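Local structure of Pdx2 protein (Plasmodium falciparum, 2ABW) at residues G13-H18 and I32-N37; A184-N189 and Q206-E211. The protein hydrolyses glutamine to glutamate and ammonia, as the glutaminase subunit of PLP synthase, and supplies the ammonia to Pdx1 for vitamin B6 biosynthesis. All coordinates share one frame; numbering follows the deposited sequence.

Interaction 1 (G13-H18 and I32-N37); sequences GDFEPH and IIQVRN
F15 and Q34 meet near the surface of the first beta-alpha-beta unit of this class I glutamine amidotransferase fold. The unit runs from strand 4-9 through helix 16-23 to strand 30-35. F15 comes from segment 13-18, which runs into the helix. Q34 lies near the end of strand 30-35, an outermost strand of the large mixed sheet.

The two side chains cross at about a right angle. CE1 and CZ, at the far end of the F15 ring, meet the Q34 amide. F15 CE1 is 3.5 Å from Q34 CD. F15 CZ is 3.6 Å from Q34 OE1. The planes of ring and amide are 45° apart, so the two groups are not stacked. This is van der Waals contact between a ring and a polar group.

The torsions of both residues bring the groups together. F15 CG sits between its own backbone N and carbonyl carbon (chi1 57°). Q34 is extended beyond CG (chi2 -178°), which carries its amide out to the ring. Q34 CG also takes part, 3.7 Å from F15 CE1.

The amide is anchored from outside the two segments. Its OE1 is hydrogen-bonded to the hydroxyl of S10, in the loop after strand 4-9. F15 also touches S10, and Q34 touches I19 of the helix.

The exposed residue E16 adds a small contribution. Its carboxylate approaches the other end of the amide loosely, with E16 OE2 4.4 Å from Q34 NE2.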
ATOM      1  N   GLY A  13      -0.089  -9.226 -11.873  1.00 31.64           N
ATOM      2  CA  GLY A  13      -1.476  -9.591 -12.247  1.00 32.03           C
ATOM      3  C   GLY A  13      -2.509  -9.248 -11.162  1.00 33.41           C
ATOM      4  O   GLY A  13      -2.192  -8.675 -10.110  1.00 34.72           O
ATOM      5  N   ASP A  14      -3.763  -9.525 -11.465  1.00 33.38           N
ATOM      6  CA  ASP A  14      -4.870  -9.249 -10.562  1.00 34.09           C
ATOM      7  C   ASP A  14      -4.953  -7.805 -10.099  1.00 31.48           C
ATOM      8  O   ASP A  14      -5.403  -7.513  -8.989  1.00 34.96           O
ATOM      9  CB  ASP A  14      -4.803 -10.201  -9.367  1.00 35.95           C
ATOM     10  CG  ASP A  14      -5.174 -11.640  -9.748  1.00 40.36           C
ATOM     11  OD1 ASP A  14      -5.989 -11.885 -10.692  1.00 47.73           O
ATOM     12  OD2 ASP A  14      -4.653 -12.554  -9.066  1.00 42.90           O
ATOM     13  N   PHE A  15      -4.563  -6.895 -10.978  1.00 28.34           N
ATOM     14  CA  PHE A  15      -4.439  -5.501 -10.613  1.00 25.45           C
ATOM     15  C   PHE A  15      -5.682  -4.740 -11.067  1.00 22.87           C
ATOM     16  O   PHE A  15      -5.921  -3.605 -10.614  1.00 21.38           O
ATOM     17  CB  PHE A  15      -3.193  -4.899 -11.272  1.00 25.26           C
ATOM     18  CG  PHE A  15      -3.197  -5.026 -12.774  1.00 25.42           C
ATOM     19  CD1 PHE A  15      -3.867  -4.099 -13.575  1.00 26.20           C
ATOM     20  CD2 PHE A  15      -2.611  -6.134 -13.362  1.00 28.67           C
ATOM     21  CE1 PHE A  15      -3.892  -4.258 -14.902  1.00 27.89           C
ATOM     22  CE2 PHE A  15      -2.650  -6.314 -14.717  1.00 27.41           C
ATOM     23  CZ  PHE A  15      -3.268  -5.367 -15.486  1.00 26.56           C
ATOM     24  N   GLU A  16      -6.459  -5.277 -11.996  1.00 21.76           N
ATOM     25  CA  GLU A  16      -7.592  -4.515 -12.542  1.00 23.44           C
ATOM     26  C   GLU A  16      -8.587  -4.018 -11.485  1.00 20.78           C
ATOM     27  O   GLU A  16      -9.063  -2.864 -11.564  1.00 19.92           O
ATOM     28  CB  GLU A  16      -8.322  -5.224 -13.693  1.00 25.43           C
ATOM     29  CG  GLU A  16      -7.366  -5.383 -14.836  1.00 30.75           C
ATOM     30  CD  GLU A  16      -7.803  -4.757 -16.161  1.00 34.64           C
ATOM     31  OE1 GLU A  16      -8.906  -5.104 -16.661  1.00 46.35           O
ATOM     32  OE2 GLU A  16      -6.974  -4.021 -16.789  1.00 41.95           O
ATOM     33  N   PRO A  17      -8.935  -4.849 -10.501  1.00 18.13           N
ATOM     34  CA  PRO A  17      -9.884  -4.332  -9.504  1.00 17.97           C
ATOM     35  C   PRO A  17      -9.359  -3.129  -8.749  1.00 17.07           C
ATOM     36  O   PRO A  17     -10.173  -2.303  -8.343  1.00 17.32           O
ATOM     37  CB  PRO A  17     -10.098  -5.470  -8.538  1.00 19.45           C
ATOM     38  CG  PRO A  17      -9.694  -6.665  -9.299  1.00 20.86           C
ATOM     39  CD  PRO A  17      -8.716  -6.320 -10.342  1.00 19.93           C
ATOM     40  N   HIS A  18      -8.049  -3.031  -8.547  1.00 16.06           N
ATOM     41  CA  HIS A  18      -7.528  -1.863  -7.906  1.00 16.42           C
ATOM     42  C   HIS A  18      -7.678  -0.606  -8.764  1.00 16.88           C
ATOM     43  O   HIS A  18      -8.053   0.478  -8.280  1.00 17.60           O
ATOM     44  CB  HIS A  18      -6.053  -2.045  -7.565  1.00 17.76           C
ATOM     45  CG  HIS A  18      -5.851  -2.954  -6.418  1.00 15.94           C
ATOM     46  ND1 HIS A  18      -5.843  -2.523  -5.096  1.00 20.72           N
ATOM     47  CD2 HIS A  18      -5.697  -4.291  -6.409  1.00 23.42           C
ATOM     48  CE1 HIS A  18      -5.645  -3.586  -4.340  1.00 21.08           C
ATOM     49  NE2 HIS A  18      -5.580  -4.668  -5.102  1.00 22.51           N
ATOM     50  N   ILE A  32      -5.433   6.887 -14.354  1.00 17.85           N
ATOM     51  CA  ILE A  32      -4.743   5.714 -13.764  1.00 17.04           C
ATOM     52  C   ILE A  32      -4.010   4.983 -14.817  1.00 17.66           C
ATOM     53  O   ILE A  32      -4.496   4.799 -15.921  1.00 18.47           O
ATOM     54  CB  ILE A  32      -5.744   4.760 -13.091  1.00 17.00           C
ATOM     55  CG1 ILE A  32      -6.644   5.477 -12.075  1.00 18.53           C
ATOM     56  CG2 ILE A  32      -5.033   3.602 -12.463  1.00 18.42           C
ATOM     57  CD1 ILE A  32      -5.945   5.967 -10.807  1.00 22.34           C
ATOM     58  N   ILE A  33      -2.766   4.579 -14.489  1.00 15.40           N
ATOM     59  CA  ILE A  33      -1.997   3.776 -15.442  1.00 17.43           C
ATOM     60  C   ILE A  33      -1.458   2.548 -14.832  1.00 16.94           C
ATOM     61  O   ILE A  33      -1.262   2.508 -13.647  1.00 17.28           O
ATOM     62  CB  ILE A  33      -0.832   4.603 -16.088  1.00 16.39           C
ATOM     63  CG1 ILE A  33       0.250   4.970 -15.112  1.00 17.96           C
ATOM     64  CG2 ILE A  33      -1.363   5.877 -16.748  1.00 21.02           C
ATOM     65  CD1 ILE A  33       1.513   5.521 -15.767  1.00 20.62           C
ATOM     66  N   GLN A  34      -1.243   1.509 -15.646  1.00 15.93           N
ATOM     67  CA  GLN A  34      -0.515   0.375 -15.179  1.00 17.36           C
ATOM     68  C   GLN A  34       0.924   0.796 -15.103  1.00 18.15           C
ATOM     69  O   GLN A  34       1.426   1.586 -15.943  1.00 19.04           O
ATOM     70  CB  GLN A  34      -0.607  -0.789 -16.160  1.00 19.20           C
ATOM     71  CG  GLN A  34      -1.920  -1.473 -16.263  1.00 20.85           C
ATOM     72  CD  GLN A  34      -1.819  -2.660 -17.251  1.00 24.00           C
ATOM     73  OE1 GLN A  34      -0.806  -3.373 -17.272  1.00 26.91           O
ATOM     74  NE2 GLN A  34      -2.863  -2.868 -18.029  1.00 24.22           N
ATOM     75  N   VAL A  35       1.657   0.226 -14.159  1.00 16.97           N
ATOM     76  CA  VAL A  35       3.115   0.420 -14.089  1.00 15.50           C
ATOM     77  C   VAL A  35       3.809  -0.942 -14.197  1.00 15.72           C
ATOM     78  O   VAL A  35       3.589  -1.844 -13.410  1.00 16.14           O
ATOM     79  CB  VAL A  35       3.533   1.099 -12.804  1.00 16.66           C
ATOM     80  CG1 VAL A  35       5.034   1.068 -12.578  1.00 15.40           C
ATOM     81  CG2 VAL A  35       2.873   2.519 -12.772  1.00 15.48           C
ATOM     82  N   ARG A  36       4.580  -1.091 -15.242  1.00 17.09           N
ATOM     83  CA  ARG A  36       5.245  -2.345 -15.554  1.00 18.49           C
ATOM     84  C   ARG A  36       6.746  -2.142 -15.684  1.00 19.35           C
ATOM     85  O   ARG A  36       7.481  -3.099 -15.808  1.00 19.47           O
ATOM     86  CB  ARG A  36       4.701  -2.791 -16.909  1.00 18.26           C
ATOM     87  CG  ARG A  36       3.231  -2.968 -17.010  1.00 25.34           C
ATOM     88  CD  ARG A  36       2.839  -2.801 -18.483  1.00 29.49           C
ATOM     89  NE  ARG A  36       2.829  -1.352 -18.832  1.00 33.68           N
ATOM     90  CZ  ARG A  36       3.155  -0.835 -20.004  1.00 36.08           C
ATOM     91  NH1 ARG A  36       3.588  -1.606 -20.995  1.00 42.41           N
ATOM     92  NH2 ARG A  36       3.061   0.468 -20.213  1.00 37.48           N
ATOM     93  N   ASN A  37       7.200  -0.880 -15.689  1.00 17.64           N
ATOM     94  CA  ASN A  37       8.597  -0.591 -15.950  1.00 17.93           C
ATOM     95  C   ASN A  37       8.926   0.812 -15.487  1.00 16.11           C
ATOM     96  O   ASN A  37       8.034   1.549 -15.037  1.00 15.70           O
ATOM     97  CB  ASN A  37       8.885  -0.789 -17.428  1.00 17.02           C
ATOM     98  CG  ASN A  37       8.035   0.051 -18.300  1.00 19.98           C
ATOM     99  OD1 ASN A  37       7.960   1.224 -18.137  1.00 18.54           O
ATOM    100  ND2 ASN A  37       7.420  -0.557 -19.322  1.00 21.72           N
TER

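Interaction 2 (A184-N189 and Q206-E211); sequences AVEQNN and QQYFYE
E186 and Y208 tie a central sheet strand to the C-terminal helix in this class I glutamine amidotransferase fold. Strand 180-187 is antiparallel to its neighbours 167-174 and 190-193 in the large mixed sheet. Helix 204-219 packs beside it. The two side chains reach toward each other from opposite directions and meet at their polar ends.

The tight part is one short hydrogen bond. The hydroxyl Y208 OH donates to E186 OE1 at 2.5 Å. The acceptor uses its syn lone pair, on the side of the other carboxylate oxygen. E186 OE1 lies at the edge of the Y208 ring and in its plane. The carboxylate itself is turned steeply, its plane 74° from that of the ring.

Both residues hold CG anti to the backbone N, with chi1 -173° in E186. The glutamate chain is extended beyond CG and points its carboxylate at the hydroxyl, while the longer tyrosine covers more of the gap.

Beyond the carboxylate end the contact is loose. E186 CD is 3.9 Å from Y208 CE2, and the backbones stay well apart. Both residues are partly exposed. F209 turns the end of its ring nearer the strand without touching it, and instead packs on L191 and F22.

Neighbours surround the contact. The Y208 ring meets that of F144 at about 40° and touches L169 of strand 167-174. K212, one turn along the helix, forms a salt bridge with E186 and also bonds to N188 O. Its charge probably helps keep the carboxylate ionised. The two oxygens thus divide their main partners: E186 OE1 takes the tyrosine hydroxyl, and E186 OE2 takes K212 NZ.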
ATOM      1  N   ALA A 184      -4.029  -0.062   9.211  1.00 14.62           N
ATOM      2  CA  ALA A 184      -3.459   0.921   8.296  1.00 12.98           C
ATOM      3  C   ALA A 184      -2.516   1.783   9.058  1.00 15.38           C
ATOM      4  O   ALA A 184      -2.711   2.176  10.219  1.00 14.67           O
ATOM      5  CB  ALA A 184      -4.539   1.729   7.712  1.00 13.04           C
ATOM      6  N   VAL A 185      -1.374   2.061   8.412  1.00 15.20           N
ATOM      7  CA  VAL A 185      -0.354   2.968   8.959  1.00 15.17           C
ATOM      8  C   VAL A 185       0.054   3.955   7.889  1.00 15.91           C
ATOM      9  O   VAL A 185      -0.075   3.661   6.682  1.00 15.72           O
ATOM     10  CB  VAL A 185       0.911   2.202   9.429  1.00 16.72           C
ATOM     11  CG1 VAL A 185       0.561   1.403  10.712  1.00 15.26           C
ATOM     12  CG2 VAL A 185       1.530   1.292   8.393  1.00 16.63           C
ATOM     13  N   GLU A 186       0.579   5.078   8.327  1.00 15.90           N
ATOM     14  CA  GLU A 186       1.064   6.085   7.394  1.00 15.16           C
ATOM     15  C   GLU A 186       2.356   6.650   7.946  1.00 16.89           C
ATOM     16  O   GLU A 186       2.448   6.986   9.142  1.00 17.56           O
ATOM     17  CB  GLU A 186      -0.029   7.163   7.220  1.00 15.64           C
ATOM     18  CG  GLU A 186       0.315   8.190   6.100  1.00 15.95           C
ATOM     19  CD  GLU A 186      -0.891   9.049   5.721  1.00 17.73           C
ATOM     20  OE1 GLU A 186      -1.874   9.084   6.518  1.00 20.34           O
ATOM     21  OE2 GLU A 186      -0.842   9.767   4.736  1.00 20.27           O
ATOM     22  N   GLN A 187       3.348   6.836   7.105  1.00 14.73           N
ATOM     23  CA  GLN A 187       4.642   7.379   7.566  1.00 16.02           C
ATOM     24  C   GLN A 187       5.179   8.215   6.400  1.00 15.95           C
ATOM     25  O   GLN A 187       5.452   7.643   5.357  1.00 16.00           O
ATOM     26  CB  GLN A 187       5.666   6.303   7.895  1.00 16.76           C
ATOM     27  CG  GLN A 187       6.953   6.908   8.489  1.00 17.64           C
ATOM     28  CD  GLN A 187       7.926   5.896   8.875  1.00 17.58           C
ATOM     29  OE1 GLN A 187       7.669   4.671   8.774  1.00 19.85           O
ATOM     30  NE2 GLN A 187       9.128   6.380   9.288  1.00 20.78           N
ATOM     31  N   ASN A 188       5.261   9.529   6.621  1.00 16.08           N
ATOM     32  CA  ASN A 188       5.776  10.421   5.571  1.00 15.01           C
ATOM     33  C   ASN A 188       4.927  10.156   4.308  1.00 14.89           C
ATOM     34  O   ASN A 188       3.686  10.140   4.422  1.00 16.78           O
ATOM     35  CB  ASN A 188       7.250  10.215   5.333  1.00 17.69           C
ATOM     36  CG  ASN A 188       8.114  10.383   6.562  1.00 20.76           C
ATOM     37  OD1 ASN A 188       8.035  11.401   7.193  1.00 24.81           O
ATOM     38  ND2 ASN A 188       8.896   9.330   6.927  1.00 26.36           N
ATOM     39  N   ASN A 189       5.561   9.875   3.166  1.00 14.71           N
ATOM     40  CA  ASN A 189       4.874   9.651   1.917  1.00 14.89           C
ATOM     41  C   ASN A 189       4.264   8.268   1.670  1.00 14.76           C
ATOM     42  O   ASN A 189       3.722   7.982   0.588  1.00 15.63           O
ATOM     43  CB  ASN A 189       5.814   9.970   0.756  1.00 14.03           C
ATOM     44  CG  ASN A 189       7.106   9.211   0.817  1.00 16.31           C
ATOM     45  OD1 ASN A 189       7.809   9.269   1.819  1.00 17.64           O
ATOM     46  ND2 ASN A 189       7.489   8.499  -0.299  1.00 15.40           N
ATOM     47  N   GLN A 206      -9.024   4.792  -1.299  1.00 13.08           N
ATOM     48  CA  GLN A 206      -8.662   5.330  -2.592  1.00 14.68           C
ATOM     49  C   GLN A 206      -8.763   6.853  -2.600  1.00 12.70           C
ATOM     50  O   GLN A 206      -7.868   7.587  -3.098  1.00 13.56           O
ATOM     51  CB  GLN A 206      -9.550   4.754  -3.724  1.00 13.87           C
ATOM     52  CG  GLN A 206      -9.236   3.284  -3.999  1.00 13.75           C
ATOM     53  CD  GLN A 206      -9.895   2.295  -3.079  1.00 15.76           C
ATOM     54  OE1 GLN A 206     -10.714   2.693  -2.282  1.00 16.04           O
ATOM     55  NE2 GLN A 206      -9.569   1.002  -3.250  1.00 16.17           N
ATOM     56  N   GLN A 207      -9.821   7.373  -2.065  1.00 13.29           N
ATOM     57  CA  GLN A 207     -10.020   8.816  -1.970  1.00 13.91           C
ATOM     58  C   GLN A 207      -8.943   9.450  -1.127  1.00 14.47           C
ATOM     59  O   GLN A 207      -8.384  10.494  -1.504  1.00 14.67           O
ATOM     60  CB  GLN A 207     -11.392   9.087  -1.423  1.00 16.53           C
ATOM     61  CG  GLN A 207     -11.633  10.613  -1.461  1.00 16.30           C
ATOM     62  CD  GLN A 207     -12.994  11.023  -0.905  1.00 18.60           C
ATOM     63  OE1 GLN A 207     -13.813  10.179  -0.473  1.00 22.93           O
ATOM     64  NE2 GLN A 207     -13.220  12.287  -0.893  1.00 24.68           N
ATOM     65  N   TYR A 208      -8.624   8.858   0.006  1.00 13.91           N
ATOM     66  CA  TYR A 208      -7.575   9.369   0.899  1.00 13.35           C
ATOM     67  C   TYR A 208      -6.232   9.384   0.189  1.00 14.42           C
ATOM     68  O   TYR A 208      -5.462  10.356   0.242  1.00 14.76           O
ATOM     69  CB  TYR A 208      -7.461   8.491   2.108  1.00 15.65           C
ATOM     70  CG  TYR A 208      -6.515   8.991   3.128  1.00 15.24           C
ATOM     71  CD1 TYR A 208      -6.837  10.119   3.895  1.00 15.13           C
ATOM     72  CD2 TYR A 208      -5.338   8.395   3.375  1.00 16.94           C
ATOM     73  CE1 TYR A 208      -5.956  10.578   4.866  1.00 14.71           C
ATOM     74  CE2 TYR A 208      -4.497   8.817   4.368  1.00 16.61           C
ATOM     75  CZ  TYR A 208      -4.800   9.907   5.109  1.00 15.34           C
ATOM     76  OH  TYR A 208      -3.976  10.430   6.133  1.00 16.97           O
ATOM     77  N   PHE A 209      -5.933   8.295  -0.491  1.00 12.91           N
ATOM     78  CA  PHE A 209      -4.611   8.229  -1.201  1.00 13.27           C
ATOM     79  C   PHE A 209      -4.619   9.252  -2.346  1.00 13.51           C
ATOM     80  O   PHE A 209      -3.596   9.917  -2.567  1.00 14.30           O
ATOM     81  CB  PHE A 209      -4.304   6.847  -1.731  1.00 13.33           C
ATOM     82  CG  PHE A 209      -2.920   6.754  -2.333  1.00 13.03           C
ATOM     83  CD1 PHE A 209      -1.808   6.933  -1.484  1.00 12.09           C
ATOM     84  CD2 PHE A 209      -2.675   6.484  -3.658  1.00 13.50           C
ATOM     85  CE1 PHE A 209      -0.545   6.914  -2.011  1.00 15.87           C
ATOM     86  CE2 PHE A 209      -1.402   6.446  -4.162  1.00 14.99           C
ATOM     87  CZ  PHE A 209      -0.375   6.680  -3.351  1.00 16.25           C
ATOM     88  N   TYR A 210      -5.706   9.424  -3.066  1.00 13.69           N
ATOM     89  CA  TYR A 210      -5.759  10.452  -4.110  1.00 13.12           C
ATOM     90  C   TYR A 210      -5.420  11.836  -3.497  1.00 13.53           C
ATOM     91  O   TYR A 210      -4.612  12.595  -4.065  1.00 15.15           O
ATOM     92  CB  TYR A 210      -7.136  10.475  -4.728  1.00 14.39           C
ATOM     93  CG  TYR A 210      -7.281  11.640  -5.636  1.00 12.92           C
ATOM     94  CD1 TYR A 210      -6.782  11.653  -6.914  1.00 14.70           C
ATOM     95  CD2 TYR A 210      -7.852  12.831  -5.206  1.00 14.22           C
ATOM     96  CE1 TYR A 210      -6.889  12.777  -7.726  1.00 13.83           C
ATOM     97  CE2 TYR A 210      -7.962  13.951  -6.003  1.00 13.93           C
ATOM     98  CZ  TYR A 210      -7.431  13.960  -7.260  1.00 14.88           C
ATOM     99  OH  TYR A 210      -7.488  15.053  -8.150  1.00 14.99           O
ATOM    100  N   GLU A 211      -6.060  12.203  -2.403  1.00 13.27           N
ATOM    101  CA  GLU A 211      -5.821  13.489  -1.783  1.00 14.98           C
ATOM    102  C   GLU A 211      -4.353  13.603  -1.351  1.00 16.17           C
ATOM    103  O   GLU A 211      -3.775  14.686  -1.515  1.00 16.43           O
ATOM    104  CB  GLU A 211      -6.769  13.651  -0.624  1.00 15.11           C
ATOM    105  CG  GLU A 211      -8.169  13.933  -1.032  1.00 16.91           C
ATOM    106  CD  GLU A 211      -8.386  15.297  -1.637  1.00 22.59           C
ATOM    107  OE1 GLU A 211      -7.626  16.223  -1.330  1.00 24.09           O
ATOM    108  OE2 GLU A 211      -9.329  15.504  -2.402  1.00 24.07           O
TER

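How the interactions relate
Both surface contacts join a helix, or the segment running into one, to a strand of the same large mixed sheet. Interaction 1 lies at an outermost strand, its centre about 13 Å from the chain centre. Interaction 2 lies on an inner strand, its centre about 8 Å from the chain centre. Their buried areas are nearly equal, at 98 and 96 Å², but their chemistry differs. A ring lies against an amide in interaction 1, whereas a hydrogen bond and a neighbouring lysine hold interaction 2. Their nearest atoms are about 5 Å apart without touching. F22 of helix 16-23 links the surroundings: it touches I32 of interaction 1 and F209 of interaction 2.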